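Side-chain contacts in thioredoxin (TrxA-1) (Sulfolobus solfataricus, PDB 3TCO), which probably reduces disulfide bonds in other proteins through a redox-active pair of cysteines held in a thioredoxin fold: residues 12-17 with 24-29; 78-81 with 86-89. All blocks are in the same frame, centred on the assembly; numbering follows the deposited sequence.

Interaction 1 of 2, residues 12-17 with 24-29; sequences ENFDEV and VLVDCW
Phe-14 on helix 14-20 reaches Val-26 of strand 23-29, and its approach to that valine can be traced from CB to the ring. CB is still 7.3 Å from Val-26 CG2. CG stands anti to the backbone N (chi1 -168°), which sends the ring out from the helix; CD1 closes to 5.0 Å of the same methyl and CE1 to 4.1 Å, the nearest approach. Beyond it, CZ has already drawn back to 4.5 Å from Val-26 CG2. The methyl meets the ring obliquely, and the two side chains cross at about a right angle. At the ring corner across from CE1, Asp-15 OD1 lies in the ring plane, 3.5 Å from Phe-14 CD2.

One helical turn further on, Val-17 faces Val-24. These residues belong to the first helix of a thioredoxin fold, which packs over one face of the central sheet; Leu-25, between the two valines of the strand, and Asp-27, just after them, turn to the other face and touch helix 34-49. Val-17 and Val-24 meet methyl to methyl, CG1 of Val-17 being 4.0 Å from CG1 of Val-24, again with their side chains crossing nearly perpendicularly. The second branch, Val-24 CG2, sits 3.5 Å from Val-17 O, a van der Waals approach to a carbonyl oxygen that accepts a hydrogen bond from Asn-21 ND2. Within the helix, Val-17 N is bonded to Asn-13 O at 3.1 Å. Leu-9, from the loop before the helix, touches Phe-14, Val-17 and Val-26 alike.

Interaction 2 of 2, residues 78-81 with 86-89; sequences TTLI and QLVD. With EDO (1,2-ethanediol), chain E.
Ile-81 and Asp-89 meet through flat peptide groups. Ile-81 N donates to Asp-89 O at 2.9 Å from above that carbonyl's plane, 38° out of it, with a C=O...N angle of 142°. At the other carbonyl, Val-88 N approaches Ile-81 O almost end-on (163°), at 2.8 Å. The same oxygen accepts a weak bond from Asp-89 N at 3.4 Å, and Leu-87 CA adds a C-H...O contact. Ile-81 is thus matched by two consecutive residues, Val-88 and Asp-89, which defines a classic beta bulge in the hairpin of strands 78-83 and 86-92.

Methyl groups pack on both sheet faces. Ile-81 CG2, anti to its own amide nitrogen, comes within 3.6 Å of Val-88 CG2, the side chains nearly perpendicular; Tyr-107 of helix 97-107 touches both. On the face of Leu-80, its CD2 lies 4.1 Å from Leu-87 CD1, with Tyr-71 against both leucines. At the turn end of the hairpin Gln-86 NE2 donates to O1 of 1,2-ethanediol, probably from the crystallisation liquor, at 3.1 Å; the diol also bonds Val-83 O and Asn-84 ND2.

All three hydrogen bonds between residues 78-81 and 86-89 run main chain to main chain, which implies that the backbone sets the pairing while side chains contribute apolar contact.

Overall arrangement
Interaction 1 closes along the chain before interaction 2 opens, and their centres lie about 10 Å apart. Both belong to the same mixed sheet, in which strands 23-29 and 78-83 are antiparallel neighbours: Val-26 N lies 2.9 Å from Leu-80 O, and Cys-28 N 2.8 Å from Thr-78 O, both probable hydrogen bonds. Interaction 1 lays helix 14-20 on one face of this sheet; interaction 2 pairs strand 78-83 with the outermost strand 86-92, whose Val-88 meets helix 97-107 on the other face. Together they span the layered thioredoxin fold from helix to sheet edge. Strand 23-29 leads, a few residues on, to the redox-active disulfide Cys-33–Cys-36.

Interaction 1 of 2, residues 12-17 with 24-29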
loop_
_atom_site.group_PDB
_atom_site.type_symbol
_atom_site.label_atom_id
_atom_site.label_comp_id
_atom_site.label_asym_id
_atom_site.label_seq_id
_atom_site.Cartn_x
_atom_site.Cartn_y
_atom_site.Cartn_z
ATOM N N GLU A 12 -13.102 7.263 3.659
ATOM C CA GLU A 12 -13.404 7.554 5.057
ATOM C C GLU A 12 -12.167 7.730 5.942
ATOM O O GLU A 12 -12.170 8.572 6.835
ATOM C CB GLU A 12 -14.319 6.467 5.630
ATOM C CG GLU A 12 -15.119 6.882 6.853
ATOM C CD GLU A 12 -14.276 6.964 8.112
ATOM O OE1 GLU A 12 -13.489 6.024 8.338
ATOM O OE2 GLU A 12 -14.411 7.954 8.874
ATOM N N ASN A 13 -11.096 6.975 5.696
ATOM C CA ASN A 13 -9.900 7.111 6.552
ATOM C C ASN A 13 -8.579 7.335 5.830
ATOM O O ASN A 13 -7.532 7.471 6.469
ATOM C CB ASN A 13 -9.769 5.876 7.466
ATOM C CG ASN A 13 -9.554 4.582 6.691
ATOM O OD1 ASN A 13 -9.835 4.505 5.492
ATOM N ND2 ASN A 13 -9.061 3.547 7.384
ATOM N N PHE A 14 -8.618 7.402 4.500
ATOM C CA PHE A 14 -7.385 7.564 3.735
ATOM C C PHE A 14 -6.491 8.713 4.182
ATOM O O PHE A 14 -5.319 8.505 4.517
ATOM C CB PHE A 14 -7.691 7.745 2.252
ATOM C CG PHE A 14 -6.481 7.637 1.368
ATOM C CD1 PHE A 14 -6.045 6.395 0.913
ATOM C CD2 PHE A 14 -5.784 8.779 0.975
ATOM C CE1 PHE A 14 -4.941 6.286 0.076
ATOM C CE2 PHE A 14 -4.673 8.682 0.138
ATOM C CZ PHE A 14 -4.253 7.427 -0.314
ATOM N N ASP A 15 -7.036 9.922 4.168
ATOM C CA ASP A 15 -6.259 11.090 4.539
ATOM C C ASP A 15 -5.746 11.094 5.975
ATOM O O ASP A 15 -4.562 11.341 6.194
ATOM C CB ASP A 15 -7.047 12.379 4.266
ATOM C CG ASP A 15 -7.177 12.674 2.785
ATOM O OD1 ASP A 15 -6.461 12.028 1.986
ATOM O OD2 ASP A 15 -7.988 13.554 2.421
ATOM N N GLU A 16 -6.607 10.802 6.947
ATOM C CA GLU A 16 -6.155 10.824 8.339
ATOM C C GLU A 16 -5.042 9.815 8.600
ATOM O O GLU A 16 -4.131 10.086 9.381
ATOM C CB GLU A 16 -7.319 10.586 9.311
ATOM C CG GLU A 16 -7.900 9.186 9.344
ATOM C CD GLU A 16 -9.249 9.143 10.055
ATOM O OE1 GLU A 16 -9.359 9.679 11.176
ATOM O OE2 GLU A 16 -10.201 8.566 9.499
ATOM N N VAL A 17 -5.110 8.656 7.957
ATOM C CA VAL A 17 -4.069 7.635 8.140
ATOM C C VAL A 17 -2.731 8.128 7.564
ATOM O O VAL A 17 -1.680 8.024 8.208
ATOM C CB VAL A 17 -4.498 6.297 7.466
ATOM C CG1 VAL A 17 -3.318 5.307 7.431
ATOM C CG2 VAL A 17 -5.688 5.691 8.238
ATOM N N VAL A 24 3.309 5.209 5.488
ATOM C CA VAL A 24 2.091 4.502 5.126
ATOM C C VAL A 24 2.204 3.994 3.696
ATOM O O VAL A 24 2.509 4.761 2.777
ATOM C CB VAL A 24 0.846 5.416 5.209
ATOM C CG1 VAL A 24 -0.409 4.614 4.843
ATOM C CG2 VAL A 24 0.689 5.991 6.631
ATOM N N LEU A 25 1.987 2.694 3.522
ATOM C CA LEU A 25 2.026 2.077 2.199
ATOM C C LEU A 25 0.595 1.751 1.822
ATOM O O LEU A 25 -0.239 1.490 2.689
ATOM C CB LEU A 25 2.870 0.793 2.200
ATOM C CG LEU A 25 4.370 0.977 2.457
ATOM C CD1 LEU A 25 4.643 0.948 3.964
ATOM C CD2 LEU A 25 5.140 -0.143 1.771
ATOM N N VAL A 26 0.308 1.762 0.528
ATOM C CA VAL A 26 -1.044 1.479 0.072
ATOM C C VAL A 26 -1.020 0.523 -1.108
ATOM O O VAL A 26 -0.626 0.905 -2.207
ATOM C CB VAL A 26 -1.784 2.778 -0.367
ATOM C CG1 VAL A 26 -3.247 2.452 -0.697
ATOM C CG2 VAL A 26 -1.708 3.835 0.728
ATOM N N ASP A 27 -1.417 -0.722 -0.865
ATOM C CA ASP A 27 -1.462 -1.736 -1.916
ATOM C C ASP A 27 -2.809 -1.562 -2.637
ATOM O O ASP A 27 -3.860 -1.836 -2.075
ATOM C CB ASP A 27 -1.339 -3.140 -1.295
ATOM C CG ASP A 27 -1.655 -4.267 -2.287
ATOM O OD1 ASP A 27 -1.591 -4.056 -3.511
ATOM O OD2 ASP A 27 -1.959 -5.379 -1.827
ATOM N N CYS A 28 -2.757 -1.033 -3.855
ATOM C CA CYS A 28 -3.955 -0.822 -4.666
ATOM C C CYS A 28 -4.180 -2.142 -5.411
ATOM O O CYS A 28 -3.337 -2.579 -6.204
ATOM C CB CYS A 28 -3.712 0.345 -5.618
ATOM S SG CYS A 28 -3.342 1.916 -4.728
ATOM N N TRP A 29 -5.316 -2.783 -5.145
ATOM C CA TRP A 29 -5.600 -4.095 -5.722
ATOM C C TRP A 29 -7.059 -4.303 -6.123
ATOM O O TRP A 29 -7.894 -3.421 -5.971
ATOM C CB TRP A 29 -5.267 -5.162 -4.686
ATOM C CG TRP A 29 -6.217 -5.077 -3.510
ATOM C CD1 TRP A 29 -6.288 -4.074 -2.587
ATOM C CD2 TRP A 29 -7.286 -5.983 -3.198
ATOM N NE1 TRP A 29 -7.337 -4.292 -1.723
ATOM C CE2 TRP A 29 -7.967 -5.456 -2.074
ATOM C CE3 TRP A 29 -7.737 -7.184 -3.761
ATOM C CZ2 TRP A 29 -9.076 -6.090 -1.499
ATOM C CZ3 TRP A 29 -8.843 -7.818 -3.191
ATOM C CH2 TRP A 29 -9.499 -7.266 -2.068
#

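Interaction 2 of 2, residues 78-81 with 86-89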
loop_
_atom_site.group_PDB
_atom_site.type_symbol
_atom_site.label_atom_id
_atom_site.label_comp_id
_atom_site.label_asym_id
_atom_site.label_seq_id
_atom_site.Cartn_x
_atom_site.Cartn_y
_atom_site.Cartn_z
ATOM N N THR A 78 -0.367 -1.685 -7.597
ATOM C CA THR A 78 0.453 -0.488 -7.461
ATOM C C THR A 78 0.562 -0.247 -5.965
ATOM O O THR A 78 -0.434 -0.331 -5.246
ATOM C CB THR A 78 -0.188 0.768 -8.082
ATOM O OG1 THR A 78 -0.111 0.690 -9.512
ATOM C CG2 THR A 78 0.548 2.014 -7.600
ATOM N N THR A 79 1.767 0.046 -5.496
ATOM C CA THR A 79 1.962 0.301 -4.081
ATOM C C THR A 79 2.422 1.741 -3.897
ATOM O O THR A 79 3.561 2.091 -4.231
ATOM C CB THR A 79 3.024 -0.653 -3.489
ATOM O OG1 THR A 79 2.633 -2.014 -3.719
ATOM C CG2 THR A 79 3.143 -0.443 -2.005
ATOM N N LEU A 80 1.523 2.578 -3.390
ATOM C CA LEU A 80 1.833 3.978 -3.131
ATOM C C LEU A 80 2.607 4.017 -1.825
ATOM O O LEU A 80 2.325 3.224 -0.917
ATOM C CB LEU A 80 0.545 4.781 -2.945
ATOM C CG LEU A 80 -0.489 4.678 -4.076
ATOM C CD1 LEU A 80 -1.770 5.428 -3.668
ATOM C CD2 LEU A 80 0.117 5.248 -5.354
ATOM N N ILE A 81 3.578 4.918 -1.732
ATOM C CA ILE A 81 4.336 5.057 -0.497
ATOM C C ILE A 81 4.295 6.510 -0.024
ATOM O O ILE A 81 4.686 7.434 -0.747
ATOM C CB ILE A 81 5.795 4.597 -0.666
ATOM C CG1 ILE A 81 5.799 3.126 -1.132
ATOM C CG2 ILE A 81 6.548 4.762 0.677
ATOM C CD1 ILE A 81 7.147 2.540 -1.331
ATOM N N GLN A 86 3.119 12.748 2.610
ATOM C CA GLN A 86 3.283 13.066 1.194
ATOM C C GLN A 86 3.801 11.856 0.428
ATOM O O GLN A 86 4.575 11.059 0.959
ATOM C CB GLN A 86 4.242 14.261 1.037
ATOM C CG GLN A 86 3.833 15.470 1.914
ATOM C CD GLN A 86 4.734 16.685 1.752
ATOM O OE1 GLN A 86 4.443 17.586 0.963
ATOM N NE2 GLN A 86 5.837 16.714 2.502
ATOM N N LEU A 87 3.383 11.719 -0.826
ATOM C CA LEU A 87 3.818 10.581 -1.630
ATOM C C LEU A 87 5.280 10.697 -2.008
ATOM O O LEU A 87 5.701 11.704 -2.586
ATOM C CB LEU A 87 2.981 10.468 -2.907
ATOM C CG LEU A 87 3.179 9.205 -3.750
ATOM C CD1 LEU A 87 1.891 8.884 -4.464
ATOM C CD2 LEU A 87 4.296 9.409 -4.759
ATOM N N VAL A 88 6.038 9.643 -1.712
ATOM C CA VAL A 88 7.464 9.608 -2.023
ATOM C C VAL A 88 7.787 8.571 -3.102
ATOM O O VAL A 88 8.886 8.543 -3.628
ATOM C CB VAL A 88 8.293 9.313 -0.754
ATOM C CG1 VAL A 88 7.954 10.344 0.306
ATOM C CG2 VAL A 88 8.011 7.893 -0.235
ATOM N N ASP A 89 6.831 7.713 -3.420
ATOM C CA ASP A 89 7.043 6.720 -4.474
ATOM C C ASP A 89 5.737 6.031 -4.798
ATOM O O ASP A 89 4.767 6.120 -4.046
ATOM C CB ASP A 89 8.070 5.657 -4.048
ATOM C CG ASP A 89 8.830 5.049 -5.236
ATOM O OD1 ASP A 89 8.351 5.108 -6.394
ATOM O OD2 ASP A 89 9.921 4.492 -4.997
HETATM C C1 EDO E . 8.322 13.951 2.465
HETATM O O1 EDO E . 7.145 14.030 3.273
HETATM C C2 EDO E . 9.388 13.142 3.205
HETATM O O2 EDO E . 9.677 13.780 4.452
#